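Local coordinates for endoglucanase, family GH5 (Zobellia galactanivorans, PDB 6GL2), which probably hydrolyses beta-glucan chains of hemicelluloses, such as mixed-linked glucan, as a family 5 glycoside hydrolase, at residues N8-A13 / V18-A23; S241-E246 / A291-R296; N29-Y34 / A82-K87; E168-V173 / L210-V215. All blocks are in the same frame, centred on the assembly; numbering follows the deposited sequence.

Contact 1 (N8-A13 / V18-A23); sequences NMREIA and VLDMGA
Two neighbours meet OD2 of Asp-20: NH1 of Arg-10 and the methyl CD1 of Ile-12. The contact belongs to the N-terminal lead-in of a TIM barrel, where the loop 8-13, just ahead of helix 14-20, meets that helix. The Arg-10 NH1 to Asp-20 OD2 distance is 3.4 Å, a long salt bridge. The guanidinium and carboxylate planes are turned only 14° apart, but the oxygen approaches the guanidinium obliquely. Arg-10 has a firmer partner elsewhere. Its NE pairs with Asp-143 and its NH2 bonds to Tyr-101 OH, which fixes the rotation of the group. A bend at chi3 (-79°) turns the guanidinium within range of Asp-20. On the acid side, OD1 of Asp-20 lies close to Glu-16 OE2; if both are charged they would repel, and the nearby arginine may ease this. On the same helix, Val-18 reaches Cys-304, and just after it Met-21 reaches Cys-304 and Ile-103, so the helix lies across the N-terminal end of the barrel. CD1 of Ile-12 sits 3.7 Å above one face of the Arg-10 guanidinium, toward its rim, and 3.5 Å from OD2 of Asp-20.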
loop_
_atom_site.group_PDB
_atom_site.type_symbol
_atom_site.label_atom_id
_atom_site.label_comp_id
_atom_site.label_asym_id
_atom_site.label_seq_id
_atom_site.Cartn_x
_atom_site.Cartn_y
_atom_site.Cartn_z
ATOM N N ASN A 8 15.483 -16.733 1.473
ATOM C CA ASN A 8 15.814 -16.956 -0.001
ATOM C C ASN A 8 15.227 -15.890 -0.912
ATOM O O ASN A 8 14.087 -15.412 -0.720
ATOM C CB ASN A 8 15.550 -18.436 -0.570
ATOM C CG ASN A 8 14.438 -18.518 -1.701
ATOM N N MET A 9 16.077 -15.466 -1.832
ATOM C CA MET A 9 15.723 -14.581 -2.911
ATOM C C MET A 9 15.690 -15.370 -4.217
ATOM O O MET A 9 16.736 -15.763 -4.818
ATOM C CB MET A 9 16.686 -13.420 -3.052
ATOM C CG MET A 9 16.981 -12.753 -1.713
ATOM S SD MET A 9 15.520 -11.946 -1.013
ATOM C CE MET A 9 15.102 -10.626 -2.152
ATOM N N ARG A 10 14.523 -15.559 -4.723
ATOM C CA ARG A 10 14.370 -16.078 -6.096
ATOM C C ARG A 10 14.863 -15.146 -7.164
ATOM O O ARG A 10 14.937 -13.950 -6.993
ATOM C CB ARG A 10 12.941 -16.412 -6.366
ATOM C CG ARG A 10 12.279 -17.444 -5.477
ATOM C CD ARG A 10 10.789 -17.464 -5.603
ATOM N NE ARG A 10 10.163 -16.368 -4.843
ATOM C CZ ARG A 10 8.860 -16.212 -4.732
ATOM N NH1 ARG A 10 7.997 -17.005 -5.342
ATOM N NH2 ARG A 10 8.428 -15.215 -3.906
ATOM N N GLU A 11 15.174 -15.720 -8.343
ATOM C CA GLU A 11 15.304 -14.923 -9.565
ATOM C C GLU A 11 13.855 -15.008 -10.099
ATOM O O GLU A 11 13.354 -16.072 -10.476
ATOM C CB GLU A 11 16.318 -15.519 -10.570
ATOM C CG GLU A 11 17.786 -15.456 -10.071
ATOM C CD GLU A 11 18.472 -14.120 -10.167
ATOM O OE1 GLU A 11 19.712 -14.041 -9.857
ATOM O OE2 GLU A 11 17.843 -13.124 -10.604
ATOM N N ILE A 12 13.109 -13.906 -9.956
ATOM C CA ILE A 12 11.732 -13.828 -10.301
ATOM C C ILE A 12 11.350 -12.468 -10.797
ATOM O O ILE A 12 11.640 -11.468 -10.165
ATOM C CB ILE A 12 10.816 -14.280 -9.144
ATOM C CG1 ILE A 12 9.339 -14.403 -9.579
ATOM C CG2 ILE A 12 11.027 -13.403 -7.881
ATOM C CD1 ILE A 12 8.443 -15.079 -8.576
ATOM N N ALA A 13 10.715 -12.418 -11.963
ATOM C CA ALA A 13 10.338 -11.172 -12.609
ATOM C C ALA A 13 9.145 -10.590 -11.806
ATOM O O ALA A 13 8.261 -11.319 -11.348
ATOM C CB ALA A 13 9.886 -11.440 -14.076
ATOM N N VAL A 18 3.961 -10.643 -8.758
ATOM C CA VAL A 18 2.709 -10.056 -8.431
ATOM C C VAL A 18 1.564 -11.028 -8.550
ATOM O O VAL A 18 0.625 -11.023 -7.825
ATOM C CB VAL A 18 2.486 -8.708 -9.200
ATOM C CG1 VAL A 18 1.060 -8.216 -9.159
ATOM C CG2 VAL A 18 3.459 -7.664 -8.663
ATOM N N LEU A 19 1.632 -11.902 -9.606
ATOM C CA LEU A 19 0.653 -13.009 -9.635
ATOM C C LEU A 19 0.723 -13.855 -8.357
ATOM O O LEU A 19 -0.334 -14.240 -7.790
ATOM C CB LEU A 19 0.822 -13.907 -10.868
ATOM C CG LEU A 19 0.570 -13.195 -12.198
ATOM C CD1 LEU A 19 0.834 -14.208 -13.298
ATOM C CD2 LEU A 19 -0.828 -12.717 -12.323
ATOM N N ASP A 20 1.944 -14.195 -7.955
ATOM C CA ASP A 20 2.108 -15.036 -6.730
ATOM C C ASP A 20 1.598 -14.354 -5.435
ATOM O O ASP A 20 1.152 -15.049 -4.555
ATOM C CB ASP A 20 3.580 -15.330 -6.534
ATOM C CG ASP A 20 4.158 -16.302 -7.563
ATOM O OD1 ASP A 20 3.406 -16.822 -8.414
ATOM O OD2 ASP A 20 5.415 -16.434 -7.516
ATOM N N MET A 21 1.520 -13.038 -5.464
ATOM C CA MET A 21 1.013 -12.265 -4.301
ATOM C C MET A 21 -0.526 -12.549 -4.111
ATOM O O MET A 21 -1.037 -12.195 -3.038
ATOM C CB MET A 21 1.281 -10.790 -4.454
ATOM C CG MET A 21 2.714 -10.423 -4.287
ATOM S SD MET A 21 3.040 -8.683 -4.660
ATOM C CE MET A 21 2.200 -7.848 -3.308
ATOM N N GLY A 22 -1.265 -13.050 -5.130
ATOM C CA GLY A 22 -2.611 -13.361 -4.923
ATOM C C GLY A 22 -3.442 -12.094 -4.614
ATOM O O GLY A 22 -3.285 -11.058 -5.265
ATOM N N ALA A 23 -4.329 -12.216 -3.623
ATOM C CA ALA A 23 -5.124 -11.109 -3.148
ATOM C C ALA A 23 -4.590 -10.697 -1.791
ATOM O O ALA A 23 -4.082 -11.538 -1.009
ATOM C CB ALA A 23 -6.577 -11.490 -3.011
#

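Contact 2 (S241-E246 / A291-R296); sequences STWGTE and AEFYAR
Trp-243 drives the outer corner of its six-membered ring into the base of the Phe-293 side chain. Its CH2 is 3.6 Å from both CB and CG of Phe-293, and CZ3 is 3.9 Å from that CB. This is the tight part. Phe-293 CG lies near the indole plane, at the ring edge. The two rings are neither stacked nor T-shaped: their centroids are 5.5 Å apart and their planes meet at 52°. The backbones stay well apart, with Trp-243 CA and Ala-291 CA at 10.2 Å, so the indole does the bridging. Its CG is anti to the backbone N (chi1 -169°), which extends the ring toward the helix.

The rest of the contact is loose. Thr-242, Thr-245 and Glu-246 are exposed and do not touch 291-296. This outer side carries a magnesium site seen for this protein, made with Asp-240, Thr-242 and Asp-248. No metal is bound here in this model. The Trp-243 side chain comes within about 4 Å (nearest atoms) of that of Asp-248, whose OD2 takes the amides of Gly-244 and Thr-245.

His-290 meets the indole edge-to-face. Phe-293 also touches Lys-249 and Leu-253 of helix 246-266. The loop thus packs where that helix and helix 284-301 lie side by side around the TIM barrel, flanking strand 271-276 in the sequence.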
loop_
_atom_site.group_PDB
_atom_site.type_symbol
_atom_site.label_atom_id
_atom_site.label_comp_id
_atom_site.label_asym_id
_atom_site.label_seq_id
_atom_site.Cartn_x
_atom_site.Cartn_y
_atom_site.Cartn_z
ATOM N N SER A 241 -24.962 5.161 -3.388
ATOM C CA SER A 241 -24.907 3.914 -2.611
ATOM C C SER A 241 -25.185 2.690 -3.409
ATOM O O SER A 241 -25.108 1.577 -2.880
ATOM C CB SER A 241 -25.795 3.953 -1.375
ATOM O OG SER A 241 -27.149 4.095 -1.746
ATOM N N THR A 242 -25.476 2.879 -4.688
ATOM C CA THR A 242 -25.688 1.805 -5.566
ATOM C C THR A 242 -24.546 1.625 -6.539
ATOM O O THR A 242 -23.859 2.598 -6.891
ATOM C CB THR A 242 -27.036 1.934 -6.338
ATOM O OG1 THR A 242 -26.944 3.058 -7.176
ATOM C CG2 THR A 242 -28.176 2.229 -5.372
ATOM N N TRP A 243 -24.336 0.390 -6.901
ATOM C CA TRP A 243 -23.333 0.024 -7.866
ATOM C C TRP A 243 -23.739 -1.231 -8.534
ATOM O O TRP A 243 -24.163 -2.205 -7.873
ATOM C CB TRP A 243 -21.926 -0.121 -7.205
ATOM C CG TRP A 243 -20.831 -0.232 -8.207
ATOM C CD1 TRP A 243 -20.051 0.797 -8.721
ATOM C CD2 TRP A 243 -20.417 -1.437 -8.958
ATOM N NE1 TRP A 243 -19.211 0.309 -9.662
ATOM C CE2 TRP A 243 -19.357 -1.009 -9.848
ATOM C CE3 TRP A 243 -20.740 -2.803 -8.940
ATOM C CZ2 TRP A 243 -18.777 -1.889 -10.745
ATOM C CZ3 TRP A 243 -20.109 -3.670 -9.873
ATOM C CH2 TRP A 243 -19.136 -3.197 -10.721
ATOM N N GLY A 244 -23.585 -1.262 -9.863
ATOM C CA GLY A 244 -23.674 -2.462 -10.645
ATOM C C GLY A 244 -24.335 -2.384 -12.034
ATOM O O GLY A 244 -24.517 -3.442 -12.637
ATOM N N THR A 245 -24.537 -1.160 -12.509
ATOM C CA THR A 245 -25.078 -0.941 -13.917
ATOM C C THR A 245 -23.992 -1.315 -14.936
ATOM O O THR A 245 -22.794 -1.430 -14.558
ATOM C CB THR A 245 -25.527 0.476 -14.143
ATOM O OG1 THR A 245 -24.425 1.376 -14.064
ATOM C CG2 THR A 245 -26.696 0.881 -13.195
ATOM N N GLU A 246 -24.335 -1.503 -16.231
ATOM C CA GLU A 246 -23.277 -1.676 -17.229
ATOM C C GLU A 246 -22.411 -0.465 -17.340
ATOM O O GLU A 246 -21.192 -0.638 -17.572
ATOM C CB GLU A 246 -23.855 -2.068 -18.601
ATOM C CG GLU A 246 -24.589 -3.411 -18.562
ATOM C CD GLU A 246 -23.834 -4.564 -17.849
ATOM O OE1 GLU A 246 -22.628 -4.806 -18.147
ATOM O OE2 GLU A 246 -24.460 -5.268 -17.002
ATOM N N ALA A 291 -17.143 -5.504 -5.017
ATOM C CA ALA A 291 -15.932 -6.221 -4.619
ATOM C C ALA A 291 -15.631 -7.348 -5.562
ATOM O O ALA A 291 -14.474 -7.573 -5.982
ATOM C CB ALA A 291 -16.013 -6.627 -3.127
ATOM N N GLU A 292 -16.680 -8.134 -5.839
ATOM C CA GLU A 292 -16.531 -9.277 -6.752
ATOM C C GLU A 292 -15.966 -8.840 -8.119
ATOM O O GLU A 292 -15.064 -9.437 -8.668
ATOM C CB GLU A 292 -17.947 -9.910 -6.975
ATOM C CG GLU A 292 -18.494 -10.830 -5.863
ATOM C CD GLU A 292 -19.941 -11.227 -5.997
ATOM O OE1 GLU A 292 -20.647 -10.620 -6.849
ATOM O OE2 GLU A 292 -20.398 -12.119 -5.203
ATOM N N PHE A 293 -16.578 -7.772 -8.645
ATOM C CA PHE A 293 -16.257 -7.300 -10.017
ATOM C C PHE A 293 -14.847 -6.672 -10.096
ATOM O O PHE A 293 -14.039 -6.927 -10.937
ATOM C CB PHE A 293 -17.271 -6.280 -10.476
ATOM C CG PHE A 293 -17.139 -5.920 -11.941
ATOM C CD1 PHE A 293 -17.777 -6.660 -12.976
ATOM C CD2 PHE A 293 -16.301 -4.890 -12.334
ATOM C CE1 PHE A 293 -17.629 -6.296 -14.304
ATOM C CE2 PHE A 293 -16.143 -4.540 -13.711
ATOM C CZ PHE A 293 -16.800 -5.256 -14.680
ATOM N N TYR A 294 -14.590 -5.863 -9.055
ATOM C CA TYR A 294 -13.278 -5.172 -8.994
ATOM C C TYR A 294 -12.141 -6.191 -8.942
ATOM O O TYR A 294 -11.136 -6.111 -9.606
ATOM C CB TYR A 294 -13.360 -4.155 -7.807
ATOM C CG TYR A 294 -12.199 -3.146 -7.740
ATOM C CD1 TYR A 294 -10.912 -3.586 -7.503
ATOM C CD2 TYR A 294 -12.411 -1.792 -7.839
ATOM C CE1 TYR A 294 -9.848 -2.719 -7.432
ATOM C CE2 TYR A 294 -11.348 -0.904 -7.779
ATOM C CZ TYR A 294 -10.035 -1.370 -7.509
ATOM O OH TYR A 294 -8.974 -0.497 -7.456
ATOM N N ALA A 295 -12.280 -7.119 -7.947
ATOM C CA ALA A 295 -11.226 -8.072 -7.692
ATOM C C ALA A 295 -11.000 -8.961 -8.966
ATOM O O ALA A 295 -9.861 -9.225 -9.364
ATOM C CB ALA A 295 -11.521 -8.932 -6.463
ATOM N N ARG A 296 -12.088 -9.403 -9.586
ATOM C CA ARG A 296 -12.034 -10.223 -10.823
ATOM C C ARG A 296 -11.303 -9.404 -11.908
ATOM O O ARG A 296 -10.458 -9.917 -12.590
ATOM C CB ARG A 296 -13.438 -10.657 -11.259
ATOM C CG ARG A 296 -13.589 -11.208 -12.692
ATOM C CD ARG A 296 -15.064 -11.510 -13.069
ATOM N NE ARG A 296 -15.120 -12.257 -14.335
ATOM C CZ ARG A 296 -15.222 -13.588 -14.436
ATOM N NH1 ARG A 296 -15.473 -14.331 -13.386
ATOM N NH2 ARG A 296 -15.190 -14.148 -15.638
#

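Contact 3 (N29-Y34 / A82-K87); sequences NAMDTY and ANWLDK
Two successive bends in Met-31, at chi2 (-64°) and chi3 (-75°), fold its methyl over the indole of Trp-84. The ring is brought to meet it by a CG anti to the backbone N (chi1 -174°). Met-31 has a second conformer, so the exact contacts of CE and SD hold for one copy and are less certain than the turn. CE sits 3.4 Å from the centroid of the Trp-84 six-membered ring, over one face, a CH-pi contact. Its closest ring atom is Trp-84 CH2, at 3.3 Å. The sulfur takes a more oblique place: SD is 4.4 Å from the same centroid, a Met-aromatic contact. The carbonyl O of Met-31 lies in the indole plane, 3.6 Å from Trp-84 CZ2.

The loop 29-34 follows the first strand of the TIM barrel, at the C-terminal end of the strands, where enzymes of this fold carry their active sites. It makes a type I beta turn from Ala-30 to Thr-33. The Asp-32 carboxylate holds the turn, taking Ala-30 N on OD1 at 2.8 Å, from above its plane, and Asn-29 N on the syn lone pair of OD2. Thr-33 N and OG1 both bond to Ala-30 O.

With an alanine in place of Trp-84, the Met-31 methyl is likely to lose the ring beneath it, and His-71 its stacking partner. CB of Lys-87 touches Met-31 CE at 3.7 Å, while NZ of Lys-87 forms a salt bridge with Glu-38.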
loop_
_atom_site.group_PDB
_atom_site.type_symbol
_atom_site.label_atom_id
_atom_site.label_comp_id
_atom_site.label_asym_id
_atom_site.label_seq_id
_atom_site.Cartn_x
_atom_site.Cartn_y
_atom_site.Cartn_z
ATOM N N ASN A 29 -5.398 1.205 10.133
ATOM C CA ASN A 29 -5.557 1.814 11.401
ATOM C C ASN A 29 -4.981 1.063 12.571
ATOM O O ASN A 29 -5.567 0.898 13.635
ATOM C CB ASN A 29 -7.037 2.154 11.645
ATOM C CG ASN A 29 -7.537 3.383 10.848
ATOM O OD1 ASN A 29 -6.872 3.919 10.010
ATOM N ND2 ASN A 29 -8.803 3.791 11.130
ATOM N N ALA A 30 -3.794 0.463 12.348
ATOM C CA ALA A 30 -3.018 -0.215 13.359
ATOM C C ALA A 30 -1.684 0.517 13.495
ATOM O O ALA A 30 -1.658 1.542 14.121
ATOM C CB ALA A 30 -2.907 -1.717 13.073
ATOM N N MET A 31 -0.608 -0.032 12.930
ATOM C CA MET A 31 0.697 0.589 13.019
ATOM C C MET A 31 0.785 1.902 12.284
ATOM O O MET A 31 1.720 2.676 12.466
ATOM C CB MET A 31 1.785 -0.378 12.542
ATOM C CG MET A 31 1.855 -1.672 13.382
ATOM S SD MET A 31 2.325 -1.345 15.085
ATOM C CE MET A 31 4.137 -1.027 14.794
ATOM N N ASP A 32 -0.163 2.131 11.355
ATOM C CA ASP A 32 -0.314 3.393 10.637
ATOM C C ASP A 32 -1.055 4.486 11.417
ATOM O O ASP A 32 -1.075 5.621 10.959
ATOM C CB ASP A 32 -1.041 3.158 9.303
ATOM C CG ASP A 32 -2.282 2.368 9.463
ATOM O OD1 ASP A 32 -2.292 1.306 10.157
ATOM O OD2 ASP A 32 -3.348 2.763 8.863
ATOM N N THR A 33 -1.621 4.161 12.561
ATOM C CA THR A 33 -2.344 5.152 13.345
ATOM C C THR A 33 -1.467 6.384 13.566
ATOM O O THR A 33 -0.309 6.291 13.930
ATOM C CB THR A 33 -2.714 4.466 14.675
ATOM O OG1 THR A 33 -3.665 3.449 14.464
ATOM C CG2 THR A 33 -3.267 5.495 15.753
ATOM N N TYR A 34 -2.075 7.553 13.341
ATOM C CA TYR A 34 -1.305 8.796 13.480
ATOM C C TYR A 34 -1.394 9.282 14.922
ATOM O O TYR A 34 -2.163 10.271 15.225
ATOM C CB TYR A 34 -1.734 9.843 12.476
ATOM C CG TYR A 34 -0.757 10.996 12.353
ATOM C CD1 TYR A 34 0.442 10.825 11.779
ATOM C CD2 TYR A 34 -1.039 12.206 12.923
ATOM C CE1 TYR A 34 1.359 11.846 11.643
ATOM C CE2 TYR A 34 -0.105 13.243 12.820
ATOM C CZ TYR A 34 1.098 13.030 12.209
ATOM O OH TYR A 34 2.000 14.061 12.051
ATOM N N ALA A 82 14.007 1.382 18.633
ATOM C CA ALA A 82 14.147 -0.046 18.462
ATOM C C ALA A 82 12.909 -0.838 18.792
ATOM O O ALA A 82 12.574 -1.765 18.064
ATOM C CB ALA A 82 15.337 -0.513 19.275
ATOM N N ASN A 83 12.212 -0.409 19.814
ATOM C CA ASN A 83 11.060 -1.140 20.166
ATOM C C ASN A 83 9.891 -1.009 19.181
ATOM O O ASN A 83 9.026 -1.883 19.161
ATOM C CB ASN A 83 10.646 -0.899 21.635
ATOM C CG ASN A 83 10.236 0.530 21.945
ATOM O OD1 ASN A 83 10.271 1.435 21.122
ATOM N ND2 ASN A 83 9.811 0.724 23.219
ATOM N N TRP A 84 9.886 0.072 18.418
ATOM C CA TRP A 84 8.912 0.244 17.332
ATOM C C TRP A 84 9.236 -0.713 16.195
ATOM O O TRP A 84 8.341 -1.396 15.671
ATOM C CB TRP A 84 8.882 1.703 16.931
ATOM C CG TRP A 84 7.814 1.998 15.914
ATOM C CD1 TRP A 84 7.974 2.384 14.631
ATOM C CD2 TRP A 84 6.391 1.906 16.136
ATOM N NE1 TRP A 84 6.776 2.646 14.048
ATOM C CE2 TRP A 84 5.764 2.324 14.902
ATOM C CE3 TRP A 84 5.609 1.544 17.166
ATOM C CZ2 TRP A 84 4.384 2.461 14.806
ATOM C CZ3 TRP A 84 4.209 1.641 17.026
ATOM C CH2 TRP A 84 3.623 2.082 15.883
ATOM N N LEU A 85 10.512 -0.749 15.795
ATOM C CA LEU A 85 10.915 -1.755 14.834
ATOM C C LEU A 85 10.546 -3.150 15.299
ATOM O O LEU A 85 10.187 -3.968 14.455
ATOM C CB LEU A 85 12.404 -1.632 14.512
ATOM C CG LEU A 85 12.813 -0.441 13.678
ATOM C CD1 LEU A 85 14.284 -0.100 13.793
ATOM C CD2 LEU A 85 12.541 -0.668 12.234
ATOM N N ASP A 86 10.723 -3.409 16.592
ATOM C CA ASP A 86 10.394 -4.730 17.108
ATOM C C ASP A 86 8.912 -5.050 16.819
ATOM O O ASP A 86 8.593 -6.203 16.481
ATOM C CB ASP A 86 10.668 -4.836 18.603
ATOM C CG ASP A 86 12.139 -4.886 18.959
ATOM O OD1 ASP A 86 13.024 -5.033 18.173
ATOM O OD2 ASP A 86 12.369 -4.623 20.216
ATOM N N LYS A 87 8.040 -4.103 17.118
ATOM C CA LYS A 87 6.612 -4.299 16.858
ATOM C C LYS A 87 6.281 -4.562 15.393
ATOM O O LYS A 87 5.446 -5.414 15.099
ATOM C CB LYS A 87 5.788 -3.159 17.399
ATOM C CG LYS A 87 5.829 -3.033 18.918
ATOM C CD LYS A 87 5.118 -1.775 19.373
ATOM C CE LYS A 87 4.409 -2.035 20.681
ATOM N NZ LYS A 87 3.399 -0.984 21.074
#

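Contact 4 (E168-V173 / L210-V215); sequences EGRDAV and LNDYLV
Helix 167-186 passes the end of helix 207-212 with Arg-170 CA and Asp-212 CA 6.9 Å apart. The two helices follow successive strands, 145-148 and 196-199, of the TIM barrel, and the contact lies at its surface. One salt bridge joins them. Arg-170 NE donates to Asp-212 OD2 at 2.7 Å, nearly straight at 161°. NH1 of Arg-170 adds a weak bond to the same OD2 at 3.3 Å. The oxygen sits at the guanidinium edge, in its plane, and is met on its anti side, somewhat out of the carboxylate plane. Both nitrogens go to OD2, and the planes are 42° apart, so this is not the flat pair in which two nitrogens meet two oxygens. A bend at chi3 (-63°) swings the guanidinium round to present NE. Its other bonds run to Gly-164 O from NH2 and to Gln-167 OE1 from NH1, which hold its rotation. A leucine at Arg-170 would probably leave the Asp-212 carboxylate without its charged mate and Gly-164 O without this donor. Close by, Asn-174 bonds Asp-212 O and Leu-214 N, a second tie between the same helix and the chain leaving helix 207-212. Beneath the charges, Arg-170 CD is 3.9 Å from Asp-212 CB.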
loop_
_atom_site.group_PDB
_atom_site.type_symbol
_atom_site.label_atom_id
_atom_site.label_comp_id
_atom_site.label_asym_id
_atom_site.label_seq_id
_atom_site.Cartn_x
_atom_site.Cartn_y
_atom_site.Cartn_z
ATOM N N GLU A 168 5.807 20.512 -9.676
ATOM C CA GLU A 168 6.756 20.541 -8.592
ATOM C C GLU A 168 6.543 19.354 -7.622
ATOM O O GLU A 168 7.473 18.714 -7.236
ATOM C CB GLU A 168 6.652 21.805 -7.831
ATOM C CG GLU A 168 7.414 21.880 -6.497
ATOM C CD GLU A 168 7.160 23.139 -5.680
ATOM O OE1 GLU A 168 6.153 23.937 -5.892
ATOM O OE2 GLU A 168 7.889 23.420 -4.725
ATOM N N GLY A 169 5.286 19.095 -7.287
ATOM C CA GLY A 169 4.970 18.011 -6.342
ATOM C C GLY A 169 5.350 16.710 -6.974
ATOM O O GLY A 169 5.957 15.862 -6.250
ATOM N N ARG A 170 5.065 16.392 -8.235
ATOM C CA ARG A 170 5.424 15.131 -8.841
ATOM C C ARG A 170 6.919 15.003 -8.927
ATOM O O ARG A 170 7.456 13.900 -8.818
ATOM C CB ARG A 170 4.811 14.956 -10.208
ATOM C CG ARG A 170 3.288 14.878 -10.154
ATOM C CD ARG A 170 2.612 14.596 -11.501
ATOM N NE ARG A 170 2.822 15.636 -12.503
ATOM C CZ ARG A 170 2.075 16.700 -12.587
ATOM N NH1 ARG A 170 2.349 17.584 -13.557
ATOM N NH2 ARG A 170 1.038 16.944 -11.838
ATOM N N ASP A 171 7.626 16.089 -9.237
ATOM C CA ASP A 171 9.072 16.073 -9.304
ATOM C C ASP A 171 9.659 15.719 -7.948
ATOM O O ASP A 171 10.546 14.810 -7.899
ATOM C CB ASP A 171 9.611 17.444 -9.716
ATOM C CG ASP A 171 9.499 17.743 -11.180
ATOM O OD1 ASP A 171 9.187 16.873 -11.992
ATOM O OD2 ASP A 171 9.786 18.938 -11.490
ATOM N N ALA A 172 9.228 16.375 -6.912
ATOM C CA ALA A 172 9.714 16.063 -5.607
ATOM C C ALA A 172 9.411 14.637 -5.202
ATOM O O ALA A 172 10.290 13.947 -4.655
ATOM C CB ALA A 172 9.138 17.058 -4.654
ATOM N N VAL A 173 8.165 14.186 -5.443
ATOM C CA VAL A 173 7.873 12.791 -5.130
ATOM C C VAL A 173 8.815 11.851 -5.852
ATOM O O VAL A 173 9.324 10.898 -5.240
ATOM C CB VAL A 173 6.391 12.441 -5.402
ATOM C CG1 VAL A 173 6.204 10.931 -5.346
ATOM C CG2 VAL A 173 5.579 13.213 -4.356
ATOM N N LEU A 210 0.367 9.367 -13.818
ATOM C CA LEU A 210 0.798 8.243 -14.635
ATOM C C LEU A 210 1.936 8.607 -15.607
ATOM O O LEU A 210 2.921 7.899 -15.785
ATOM C CB LEU A 210 -0.375 7.664 -15.398
ATOM C CG LEU A 210 -0.967 6.420 -14.784
ATOM C CD1 LEU A 210 -1.309 6.639 -13.307
ATOM C CD2 LEU A 210 -2.163 5.970 -15.618
ATOM N N ASN A 211 1.767 9.797 -16.215
ATOM C CA ASN A 211 2.687 10.180 -17.276
ATOM C C ASN A 211 4.052 10.620 -16.702
ATOM O O ASN A 211 5.101 10.347 -17.303
ATOM C CB ASN A 211 2.011 11.249 -18.185
ATOM C CG ASN A 211 0.809 10.667 -19.039
ATOM O OD1 ASN A 211 0.808 9.481 -19.429
ATOM N ND2 ASN A 211 -0.207 11.516 -19.351
ATOM N N ASP A 212 4.040 11.223 -15.483
ATOM C CA ASP A 212 5.254 11.748 -14.877
ATOM C C ASP A 212 5.980 10.759 -13.975
ATOM O O ASP A 212 7.067 11.087 -13.503
ATOM C CB ASP A 212 4.943 13.030 -14.150
ATOM C CG ASP A 212 4.734 14.218 -15.113
ATOM O OD1 ASP A 212 4.861 14.040 -16.347
ATOM O OD2 ASP A 212 4.404 15.291 -14.605
ATOM N N TYR A 213 5.472 9.563 -13.799
ATOM C CA TYR A 213 6.073 8.591 -12.926
ATOM C C TYR A 213 7.417 8.128 -13.429
ATOM O O TYR A 213 7.536 7.761 -14.620
ATOM C CB TYR A 213 5.127 7.430 -12.925
ATOM C CG TYR A 213 5.570 6.213 -12.149
ATOM C CD1 TYR A 213 5.468 6.222 -10.783
ATOM C CD2 TYR A 213 6.037 5.069 -12.767
ATOM C CE1 TYR A 213 5.831 5.103 -10.031
ATOM C CE2 TYR A 213 6.429 3.955 -12.025
ATOM C CZ TYR A 213 6.293 3.997 -10.621
ATOM O OH TYR A 213 6.638 2.814 -9.918
ATOM N N LEU A 214 8.408 8.045 -12.568
ATOM C CA LEU A 214 9.711 7.571 -12.868
ATOM C C LEU A 214 10.130 6.465 -11.928
ATOM O O LEU A 214 10.096 6.635 -10.701
ATOM C CB LEU A 214 10.796 8.684 -12.787
ATOM C CG LEU A 214 10.606 9.785 -13.830
ATOM C CD1 LEU A 214 11.551 10.938 -13.466
ATOM C CD2 LEU A 214 10.878 9.257 -15.232
ATOM N N VAL A 215 10.635 5.376 -12.439
ATOM C CA VAL A 215 11.206 4.312 -11.619
ATOM C C VAL A 215 12.699 4.615 -11.408
ATOM O O VAL A 215 13.479 4.746 -12.388
ATOM C CB VAL A 215 11.100 2.929 -12.301
ATOM C CG1 VAL A 215 11.812 1.854 -11.501
ATOM C CG2 VAL A 215 9.638 2.563 -12.487
#

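Overall arrangement
From the N terminus, contact 1 comes first and closes a short loop, with four helical residues between its segments, at the N-terminal end of the barrel strands. Contact 3 follows, joining the loop after strand 24-26 to helix 82-96 across 47 residues. Contact 4 spans 36 residues and ties helix 167-186 to the end of helix 207-212. Contact 2 comes last; its 44 intervening residues include helix 246-266 and strand 271-276. All four are in series: none nests in, crosses or touches another. Contacts 2 and 3 lie on opposite sides of the chain's centre, their centres about 34 Å apart. Each is local to its own part of one eight-stranded TIM barrel: the N-terminal end, the loop after the first strand, and two places among the outer helices.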